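Side-chain contacts in carboxymuconolactone decarboxylase family protein (Methanocaldococcus jannaschii, PDB 3D7I), which is probably an oxidoreductase with peroxiredoxin activity, possibly taking part in oxygen detoxification in this methane-producing archaeon: residues 43-48 and 62-67; 51-56 and 81-86. One frame throughout, in Å; residues are numbered along the deposited sequence. Where two conformers were deposited one is given.

Interaction 1 of 2, residues 43-48 and 62-67; sequences TQKLIA and EKQMKS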
loop_
_atom_site.group_PDB
_atom_site.type_symbol
_atom_site.label_atom_id
_atom_site.label_comp_id
_atom_site.label_asym_id
_atom_site.label_seq_id
_atom_site.Cartn_x
_atom_site.Cartn_y
_atom_site.Cartn_z
ATOM N N THR B 43 -10.340 -9.626 20.648
ATOM C CA THR B 43 -10.853 -8.675 19.661
ATOM C C THR B 43 -9.726 -7.931 18.956
ATOM O O THR B 43 -9.733 -7.778 17.746
ATOM C CB THR B 43 -11.840 -7.673 20.277
ATOM O OG1 THR B 43 -12.947 -8.391 20.823
ATOM C CG2 THR B 43 -12.362 -6.692 19.236
ATOM N N GLN B 44 -8.750 -7.474 19.726
ATOM C CA GLN B 44 -7.603 -6.812 19.154
ATOM C C GLN B 44 -6.775 -7.716 18.232
ATOM O O GLN B 44 -6.284 -7.250 17.224
ATOM C CB GLN B 44 -6.711 -6.240 20.245
ATOM C CG GLN B 44 -7.303 -5.092 20.986
ATOM C CD GLN B 44 -6.320 -4.513 21.961
ATOM O OE1 GLN B 44 -5.895 -5.211 22.875
ATOM N NE2 GLN B 44 -5.961 -3.232 21.783
ATOM N N LYS B 45 -6.597 -8.974 18.599
ATOM C CA LYS B 45 -5.877 -9.913 17.738
ATOM C C LYS B 45 -6.629 -10.200 16.435
ATOM O O LYS B 45 -6.010 -10.347 15.391
ATOM C CB LYS B 45 -5.577 -11.221 18.483
ATOM C CG LYS B 45 -4.393 -11.057 19.410
ATOM C CD LYS B 45 -3.062 -11.032 18.644
ATOM C CE LYS B 45 -1.917 -10.752 19.619
ATOM N NZ LYS B 45 -0.575 -10.683 18.965
ATOM N N LEU B 46 -7.954 -10.262 16.508
ATOM C CA LEU B 46 -8.803 -10.381 15.295
ATOM C C LEU B 46 -8.631 -9.178 14.372
ATOM O O LEU B 46 -8.516 -9.314 13.151
ATOM C CB LEU B 46 -10.286 -10.589 15.674
ATOM C CG LEU B 46 -10.625 -11.927 16.352
ATOM C CD1 LEU B 46 -12.046 -11.925 16.916
ATOM C CD2 LEU B 46 -10.449 -13.107 15.382
ATOM N N ILE B 47 -8.558 -7.986 14.964
ATOM C CA ILE B 47 -8.260 -6.779 14.226
ATOM C C ILE B 47 -6.879 -6.859 13.564
ATOM O O ILE B 47 -6.722 -6.507 12.397
ATOM C CB ILE B 47 -8.374 -5.539 15.143
ATOM C CG1 ILE B 47 -9.830 -5.312 15.576
ATOM C CG2 ILE B 47 -7.827 -4.255 14.450
ATOM C CD1 ILE B 47 -9.970 -4.401 16.825
ATOM N N ALA B 48 -5.886 -7.347 14.318
ATOM C CA ALA B 48 -4.526 -7.481 13.790
ATOM C C ALA B 48 -4.519 -8.419 12.574
ATOM O O ALA B 48 -3.874 -8.137 11.571
ATOM C CB ALA B 48 -3.551 -7.973 14.896
ATOM N N GLU B 62 0.118 -15.874 7.831
ATOM C CA GLU B 62 0.189 -17.222 8.430
ATOM C C GLU B 62 0.552 -17.170 9.929
ATOM O O GLU B 62 -0.063 -17.858 10.753
ATOM C CB GLU B 62 1.173 -18.099 7.654
ATOM C CG GLU B 62 1.193 -19.576 8.098
ATOM N N LYS B 63 1.522 -16.326 10.278
ATOM C CA LYS B 63 1.986 -16.191 11.668
ATOM C C LYS B 63 0.950 -15.560 12.587
ATOM O O LYS B 63 0.763 -16.029 13.719
ATOM C CB LYS B 63 3.288 -15.375 11.721
ATOM N N GLN B 64 0.265 -14.507 12.131
ATOM C CA GLN B 64 -0.795 -13.916 12.949
ATOM C C GLN B 64 -1.892 -14.937 13.186
ATOM O O GLN B 64 -2.411 -15.039 14.287
ATOM C CB GLN B 64 -1.406 -12.635 12.332
ATOM C CG GLN B 64 -0.735 -11.297 12.725
ATOM C CD GLN B 64 -1.009 -10.845 14.164
ATOM O OE1 GLN B 64 -1.964 -11.281 14.809
ATOM N NE2 GLN B 64 -0.171 -9.952 14.661
HETATM N N MSE B 65 -2.279 -15.669 12.141
HETATM C CA MSE B 65 -3.360 -16.621 12.261
HETATM C C MSE B 65 -2.971 -17.759 13.201
HETATM O O MSE B 65 -3.750 -18.138 14.090
HETATM C CB MSE B 65 -3.725 -17.187 10.888
HETATM C CG MSE B 65 -4.445 -16.161 9.980
HETATM SE SE MSE B 65 -4.983 -17.037 8.386
HETATM C CE MSE B 65 -5.845 -15.521 7.534
ATOM N N LYS B 66 -1.762 -18.289 12.995
ATOM C CA LYS B 66 -1.263 -19.427 13.792
ATOM C C LYS B 66 -1.204 -19.065 15.271
ATOM O O LYS B 66 -1.717 -19.795 16.114
ATOM C CB LYS B 66 0.121 -19.872 13.304
ATOM C CG LYS B 66 0.098 -20.735 12.069
ATOM N N SER B 67 -0.597 -17.929 15.575
ATOM C CA SER B 67 -0.476 -17.460 16.957
ATOM C C SER B 67 -1.834 -17.227 17.606
ATOM O O SER B 67 -2.051 -17.589 18.749
ATOM C CB SER B 67 0.363 -16.181 17.026
ATOM O OG SER B 67 -0.160 -15.167 16.184
#

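Interaction 2 of 2, residues 51-56 and 81-86; sequences IVASRC and DVLRVV. With SO4 (sulfate ion), chain E.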
loop_
_atom_site.group_PDB
_atom_site.type_symbol
_atom_site.label_atom_id
_atom_site.label_comp_id
_atom_site.label_asym_id
_atom_site.label_seq_id
_atom_site.Cartn_x
_atom_site.Cartn_y
_atom_site.Cartn_z
ATOM N N ILE B 51 -5.892 -6.551 9.557
ATOM C CA ILE B 51 -4.978 -5.582 9.009
ATOM C C ILE B 51 -3.894 -6.266 8.197
ATOM O O ILE B 51 -3.605 -5.855 7.082
ATOM C CB ILE B 51 -4.344 -4.690 10.103
ATOM C CG1 ILE B 51 -5.415 -3.771 10.725
ATOM C CG2 ILE B 51 -3.176 -3.844 9.538
ATOM C CD1 ILE B 51 -5.008 -3.059 12.005
ATOM N N VAL B 52 -3.259 -7.276 8.772
ATOM C CA VAL B 52 -2.171 -7.994 8.093
ATOM C C VAL B 52 -2.686 -8.701 6.834
ATOM O O VAL B 52 -2.032 -8.712 5.777
ATOM C CB VAL B 52 -1.527 -9.014 9.046
ATOM C CG1 VAL B 52 -0.434 -9.814 8.331
ATOM C CG2 VAL B 52 -0.933 -8.294 10.285
ATOM N N ALA B 53 -3.889 -9.280 6.938
ATOM C CA ALA B 53 -4.464 -9.979 5.793
ATOM C C ALA B 53 -4.838 -9.031 4.666
ATOM O O ALA B 53 -4.970 -9.478 3.528
ATOM C CB ALA B 53 -5.672 -10.857 6.194
ATOM N N SER B 54 -5.017 -7.742 4.957
ATOM C CA SER B 54 -5.376 -6.754 3.958
ATOM C C SER B 54 -4.184 -6.418 3.063
ATOM O O SER B 54 -4.361 -5.827 2.008
ATOM C CB SER B 54 -5.961 -5.479 4.596
ATOM O OG SER B 54 -4.996 -4.665 5.264
ATOM N N ARG B 55 -2.991 -6.812 3.513
ATOM C CA ARG B 55 -1.718 -6.572 2.817
ATOM C C ARG B 55 -1.141 -7.877 2.243
ATOM O O ARG B 55 -1.805 -8.917 2.275
ATOM C CB ARG B 55 -0.754 -5.908 3.795
ATOM C CG ARG B 55 -1.387 -4.663 4.408
ATOM C CD ARG B 55 -0.398 -3.717 5.019
ATOM N NE ARG B 55 0.149 -4.287 6.238
ATOM C CZ ARG B 55 0.229 -3.674 7.421
ATOM N NH1 ARG B 55 -0.213 -2.422 7.598
ATOM N NH2 ARG B 55 0.755 -4.344 8.435
ATOM N N CYS B 56 0.075 -7.848 1.696
ATOM C CA CYS B 56 0.546 -9.003 0.900
ATOM C C CYS B 56 1.472 -9.962 1.635
ATOM O O CYS B 56 1.855 -10.994 1.079
ATOM C CB CYS B 56 1.240 -8.545 -0.393
ATOM S SG CYS B 56 0.331 -7.306 -1.342
ATOM N N ASP B 81 -14.612 -15.011 9.369
ATOM C CA ASP B 81 -15.432 -13.800 9.514
ATOM C C ASP B 81 -14.612 -12.518 9.423
ATOM O O ASP B 81 -15.092 -11.512 8.918
ATOM C CB ASP B 81 -16.200 -13.796 10.833
ATOM C CG ASP B 81 -17.422 -14.720 10.840
ATOM O OD1 ASP B 81 -17.932 -15.132 9.769
ATOM O OD2 ASP B 81 -17.900 -14.976 11.959
ATOM N N VAL B 82 -13.373 -12.549 9.925
ATOM C CA VAL B 82 -12.441 -11.455 9.714
ATOM C C VAL B 82 -12.182 -11.267 8.207
ATOM O O VAL B 82 -12.221 -10.131 7.684
ATOM C CB VAL B 82 -11.107 -11.690 10.466
ATOM C CG1 VAL B 82 -10.084 -10.601 10.130
ATOM C CG2 VAL B 82 -11.342 -11.839 12.010
ATOM N N LEU B 83 -12.004 -12.375 7.494
ATOM C CA LEU B 83 -11.672 -12.324 6.074
ATOM C C LEU B 83 -12.830 -11.784 5.222
ATOM O O LEU B 83 -12.604 -11.151 4.183
ATOM C CB LEU B 83 -11.202 -13.678 5.593
ATOM C CG LEU B 83 -9.933 -14.199 6.277
ATOM C CD1 LEU B 83 -9.415 -15.440 5.546
ATOM C CD2 LEU B 83 -8.829 -13.093 6.352
ATOM N N ARG B 84 -14.068 -11.955 5.698
ATOM C CA ARG B 84 -15.214 -11.334 5.007
ATOM C C ARG B 84 -15.030 -9.821 4.942
ATOM O O ARG B 84 -15.211 -9.170 3.914
ATOM C CB ARG B 84 -16.515 -11.693 5.728
ATOM C CG ARG B 84 -16.876 -13.160 5.674
ATOM C CD ARG B 84 -18.016 -13.494 6.613
ATOM N NE ARG B 84 -19.288 -13.450 5.950
ATOM C CZ ARG B 84 -19.935 -14.499 5.437
ATOM N NH1 ARG B 84 -19.473 -15.737 5.475
ATOM N NH2 ARG B 84 -21.072 -14.290 4.871
ATOM N N VAL B 85 -14.579 -9.257 6.052
ATOM C CA VAL B 85 -14.282 -7.824 6.123
ATOM C C VAL B 85 -13.085 -7.435 5.260
ATOM O O VAL B 85 -13.114 -6.405 4.604
ATOM C CB VAL B 85 -14.079 -7.357 7.585
ATOM C CG1 VAL B 85 -13.947 -5.801 7.650
ATOM C CG2 VAL B 85 -15.260 -7.828 8.468
ATOM N N VAL B 86 -12.029 -8.259 5.238
ATOM C CA VAL B 86 -10.930 -8.052 4.293
ATOM C C VAL B 86 -11.418 -7.958 2.852
ATOM O O VAL B 86 -10.975 -7.089 2.124
ATOM C CB VAL B 86 -9.840 -9.146 4.439
ATOM C CG1 VAL B 86 -8.761 -9.020 3.373
ATOM C CG2 VAL B 86 -9.218 -9.049 5.848
HETATM S S SO4 E . -22.456 -17.809 4.171
HETATM O O1 SO4 E . -21.526 -17.201 3.284
HETATM O O2 SO4 E . -23.350 -16.778 4.687
HETATM O O3 SO4 E . -23.259 -18.851 3.491
HETATM O O4 SO4 E . -21.685 -18.438 5.233
#

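Interaction 1 of 2, residues 43-48 and 62-67
The side-chain amide of Gln-64 is the flat group here, and Ala-48 CB lies over one face of it, offset beyond its oxygen and nitrogen, 3.7 Å from Gln-64 OE1 and 3.9 Å from both CD and NE2. At the oxygen edge, near the amide plane, Lys-45 CD lies 4.0 Å from Gln-64 OE1, the two side chains crossing at about a right angle. The glutamine can present its amide this way because its chain bends at chi2 (-73°). Its side chain also touches Ile-49, a later residue of helix 41-53, while Ala-48 packs on Val-85 of a second subunit. The contact thus joins consecutive helices, 41-53 and 58-72, in an all-helical fold. With an alanine in place of this glutamine, the Ala-48 methyl would probably lose its neighbour and a gap would open beside the aliphatic part of Lys-45. No hydrogen bond spans the two segments. The chemistry is van der Waals contact between methyl, methylene and amide, and it buries Gln-64 OE1 without a hydrogen-bond partner; the nearby Lys-45 ammonium may ease this electrostatically, though no hydrogen bond links them.

Interaction 2 of 2, residues 51-56 and 81-86
Ala-53 overlaps two side chains of helix 76-90, its CB lying 3.9 Å from Leu-83 CD2 and 4.0 Å from Val-86 CG2. This is buried packing in an AhpD-like, all-helical fold, where the 51-56 segment meets residues one turn apart on helix 76-90. Val-86 spreads its two branches over the neighbour: with CG1 anti to its own N (chi1 174°), CG2 meets the Ala-53 methyl while CG1 turns to the backbone, 3.8 Å from Ala-53 O and 4.1 Å from Ser-54 CA. Leu-83 reaches in with one methyl alone, and Ala-98 of helix 92-104 touches both Ala-53 and Leu-83. Arg-55 bonds Thr-89 O of the second subunit; one face of its guanidinium carries Ile-51 CG2, 3.6 Å above the plane and offset toward the rim. Arg-84 takes no part in the packing; its NH2 donates a hydrogen bond to Thr-32 O of the second subunit, and it meets a sulfate, probably from the crystallisation liquor, that also binds Leu-22 N and Asp-21 N of a third subunit. The sulfate sulfur lies in the guanidinium plane, at its edge, and Arg-84 NH1 and NH2 each make a weak 3.3 Å hydrogen bond to sulfate O1.

Helix 41-53 serves both contacts: its 43-48 part faces helix 58-72 in interaction 1, and the 51-56 segment faces helix 76-90 in interaction 2. The segments alternate along the chain, 43-48, 51-56, 62-67 and then 81-86, so the two contacts interlock three helices. They lie about 10 Å apart, centre to centre, and they touch directly: Gln-64 CG lies 3.9 Å from Val-52 CG2, and Met-65 CE, of a selenomethionine, lies 4.0 Å from Leu-83 CD2. Interaction 1 is near the centre of the chain, interaction 2 about 10 Å from it. Both border the second subunit, so these three helices, with helix 92-104 against them, adjoin the subunit interface of the six-chain assembly.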